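Local coordinates for flavodoxin, WrbA-like protein (Agrobacterium tumefaciens, PDB 3D7N) that probably binds FMN and serves in electron transfer, consistent with NAD(P)H:quinone dehydrogenase activity of the flavodoxin-like WrbA family, at residues A[9-14]-A[25-30]. Sequence-based numbering, arbitrary orientation.
Sequences TVVVYH and EAVAEG
V11 meets the helix through one methyl, CG2, which reaches V27 and A28 together. V11 CG2 lies 4.0 Å from V27 CG1, the two valine side chains crossing at a slant, and 4.3 Å from A28 CB. V11 CG2 also comes within 4.0 Å of A28 N, so it rests against the helix backbone between the two residues as well as against their side chains. Both valines put CG1 opposite their own backbone N (chi1 170° in V11, 176° in V27); in V11 this leaves CG2 on the N side, the branch that faces the helix, whereas V27 makes its touch with CG1 itself. Of the CA atoms, those of V11 and A28 lie nearest across the two segments, at 6.2 Å.

One shell out, backbone hydrogen bonds to T34 and H36 fix V11 in the sheet beside strand 34-37, and its side chain also touches L35. V27 reaches on to I59 and to A173 of helix 167-186. Helix 19-31 connects the parallel neighbours strand 9-13 and strand 34-37, the first beta-alpha-beta crossover of the flavodoxin-like fold. With no hydrogen bond or charge pair between the two segments, this buried contact rests on van der Waals packing of the V11 methyl against V27 and A28.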
ATOM      1  N   THR A   9      24.758   3.664  13.961  1.00 58.43           N
ATOM      2  CA  THR A   9      23.717   3.817  12.966  1.00 57.14           C
ATOM      3  C   THR A   9      24.372   4.002  11.614  1.00 55.21           C
ATOM      4  O   THR A   9      25.358   4.686  11.498  1.00 54.53           O
ATOM      5  CB  THR A   9      22.822   5.006  13.297  1.00 56.30           C
ATOM      6  OG1 THR A   9      22.313   4.813  14.613  1.00 54.88           O
ATOM      7  CG2 THR A   9      21.600   5.132  12.283  1.00 56.31           C
ATOM      8  N   VAL A  10      23.842   3.350  10.592  1.00 54.24           N
ATOM      9  CA  VAL A  10      24.308   3.548   9.232  1.00 53.74           C
ATOM     10  C   VAL A  10      23.190   4.125   8.391  1.00 53.24           C
ATOM     11  O   VAL A  10      22.063   3.629   8.437  1.00 54.11           O
ATOM     12  CB  VAL A  10      24.776   2.208   8.623  1.00 54.85           C
ATOM     13  CG1 VAL A  10      24.842   2.290   7.092  1.00 54.60           C
ATOM     14  CG2 VAL A  10      26.130   1.794   9.234  1.00 51.95           C
ATOM     15  N   VAL A  11      23.475   5.190   7.650  1.00 52.47           N
ATOM     16  CA  VAL A  11      22.544   5.682   6.640  1.00 51.70           C
ATOM     17  C   VAL A  11      23.041   5.150   5.279  1.00 52.64           C
ATOM     18  O   VAL A  11      24.200   5.458   4.852  1.00 52.20           O
ATOM     19  CB  VAL A  11      22.447   7.210   6.652  1.00 51.52           C
ATOM     20  CG1 VAL A  11      21.680   7.693   5.440  1.00 50.01           C
ATOM     21  CG2 VAL A  11      21.825   7.691   7.960  1.00 49.24           C
ATOM     22  N   VAL A  12      22.202   4.314   4.638  1.00 52.17           N
ATOM     23  CA  VAL A  12      22.499   3.722   3.317  1.00 52.09           C
ATOM     24  C   VAL A  12      21.452   4.287   2.359  1.00 52.97           C
ATOM     25  O   VAL A  12      20.240   4.193   2.616  1.00 52.48           O
ATOM     26  CB  VAL A  12      22.486   2.147   3.343  1.00 51.96           C
ATOM     27  CG1 VAL A  12      21.087   1.591   3.744  1.00 50.86           C
ATOM     28  CG2 VAL A  12      22.966   1.572   2.009  1.00 51.44           C
ATOM     29  N   TYR A  13      21.900   4.951   1.300  1.00 53.35           N
ATOM     30  CA  TYR A  13      20.975   5.755   0.498  1.00 54.02           C
ATOM     31  C   TYR A  13      21.373   5.809  -0.964  1.00 54.50           C
ATOM     32  O   TYR A  13      22.554   5.696  -1.325  1.00 52.89           O
ATOM     33  CB  TYR A  13      20.941   7.212   1.039  1.00 54.83           C
ATOM     34  CG  TYR A  13      22.234   7.963   0.768  1.00 54.61           C
ATOM     35  CD1 TYR A  13      22.352   8.825  -0.323  1.00 54.83           C
ATOM     36  CD2 TYR A  13      23.364   7.752   1.558  1.00 55.80           C
ATOM     37  CE1 TYR A  13      23.583   9.467  -0.625  1.00 55.17           C
ATOM     38  CE2 TYR A  13      24.599   8.417   1.276  1.00 54.79           C
ATOM     39  CZ  TYR A  13      24.685   9.266   0.185  1.00 54.64           C
ATOM     40  OH  TYR A  13      25.878   9.902  -0.107  1.00 56.66           O
ATOM     41  N   HIS A  14      20.379   6.061  -1.795  1.00 55.40           N
ATOM     42  CA  HIS A  14      20.627   6.426  -3.186  1.00 57.16           C
ATOM     43  C   HIS A  14      20.159   7.871  -3.414  1.00 57.85           C
ATOM     44  O   HIS A  14      19.110   8.254  -2.907  1.00 56.70           O
ATOM     45  CB  HIS A  14      19.922   5.435  -4.155  1.00 55.43           C
ATOM     46  CG  HIS A  14      20.002   5.861  -5.579  1.00 54.16           C
ATOM     47  ND1 HIS A  14      18.923   6.382  -6.257  1.00 54.70           N
ATOM     48  CD2 HIS A  14      21.055   5.940  -6.431  1.00 53.92           C
ATOM     49  CE1 HIS A  14      19.298   6.729  -7.479  1.00 53.91           C
ATOM     50  NE2 HIS A  14      20.589   6.478  -7.606  1.00 53.56           N
ATOM     51  N   GLU A  25      22.535  13.368   4.681  1.00 55.97           N
ATOM     52  CA  GLU A  25      23.455  14.096   5.541  1.00 55.14           C
ATOM     53  C   GLU A  25      22.750  14.598   6.806  1.00 53.21           C
ATOM     54  O   GLU A  25      23.258  14.468   7.900  1.00 52.64           O
ATOM     55  CB  GLU A  25      24.141  15.252   4.772  1.00 55.23           C
ATOM     56  CG  GLU A  25      25.156  14.759   3.719  1.00 56.44           C
ATOM     57  CD  GLU A  25      25.563  15.799   2.669  1.00 56.93           C
ATOM     58  OE1 GLU A  25      24.722  16.564   2.151  1.00 61.09           O
ATOM     59  OE2 GLU A  25      26.754  15.836   2.328  1.00 58.52           O
ATOM     60  N   ALA A  26      21.559  15.142   6.641  1.00 52.40           N
ATOM     61  CA  ALA A  26      20.749  15.600   7.765  1.00 51.89           C
ATOM     62  C   ALA A  26      20.392  14.480   8.777  1.00 51.12           C
ATOM     63  O   ALA A  26      20.530  14.660  10.009  1.00 51.46           O
ATOM     64  CB  ALA A  26      19.485  16.303   7.230  1.00 51.41           C
ATOM     65  N   VAL A  27      19.958  13.329   8.267  1.00 50.23           N
ATOM     66  CA  VAL A  27      19.655  12.175   9.101  1.00 50.00           C
ATOM     67  C   VAL A  27      20.947  11.656   9.743  1.00 51.28           C
ATOM     68  O   VAL A  27      20.983  11.460  10.947  1.00 52.00           O
ATOM     69  CB  VAL A  27      18.909  11.057   8.284  1.00 51.19           C
ATOM     70  CG1 VAL A  27      18.647   9.752   9.132  1.00 47.21           C
ATOM     71  CG2 VAL A  27      17.609  11.626   7.676  1.00 45.98           C
ATOM     72  N   ALA A  28      22.025  11.513   8.965  1.00 51.08           N
ATOM     73  CA  ALA A  28      23.337  11.152   9.508  1.00 50.65           C
ATOM     74  C   ALA A  28      23.781  12.074  10.667  1.00 51.11           C
ATOM     75  O   ALA A  28      24.217  11.615  11.704  1.00 51.59           O
ATOM     76  CB  ALA A  28      24.367  11.146   8.401  1.00 50.83           C
ATOM     77  N   GLU A  29      23.665  13.387  10.483  1.00 50.83           N
ATOM     78  CA  GLU A  29      23.926  14.368  11.541  1.00 49.73           C
ATOM     79  C   GLU A  29      23.127  14.109  12.819  1.00 49.54           C
ATOM     80  O   GLU A  29      23.688  14.113  13.901  1.00 50.20           O
ATOM     81  CB  GLU A  29      23.628  15.776  11.010  1.00 49.83           C
ATOM     82  CG  GLU A  29      23.860  16.917  11.966  1.00 49.55           C
ATOM     83  CD  GLU A  29      23.714  18.254  11.272  1.00 49.21           C
ATOM     84  OE1 GLU A  29      23.827  18.277  10.034  1.00 49.72           O
ATOM     85  OE2 GLU A  29      23.485  19.279  11.947  1.00 46.13           O
ATOM     86  N   GLY A  30      21.822  13.880  12.707  1.00 49.72           N
ATOM     87  CA  GLY A  30      21.001  13.620  13.889  1.00 49.31           C
ATOM     88  C   GLY A  30      21.353  12.341  14.626  1.00 49.47           C
ATOM     89  O   GLY A  30      21.388  12.311  15.879  1.00 47.81           O
TER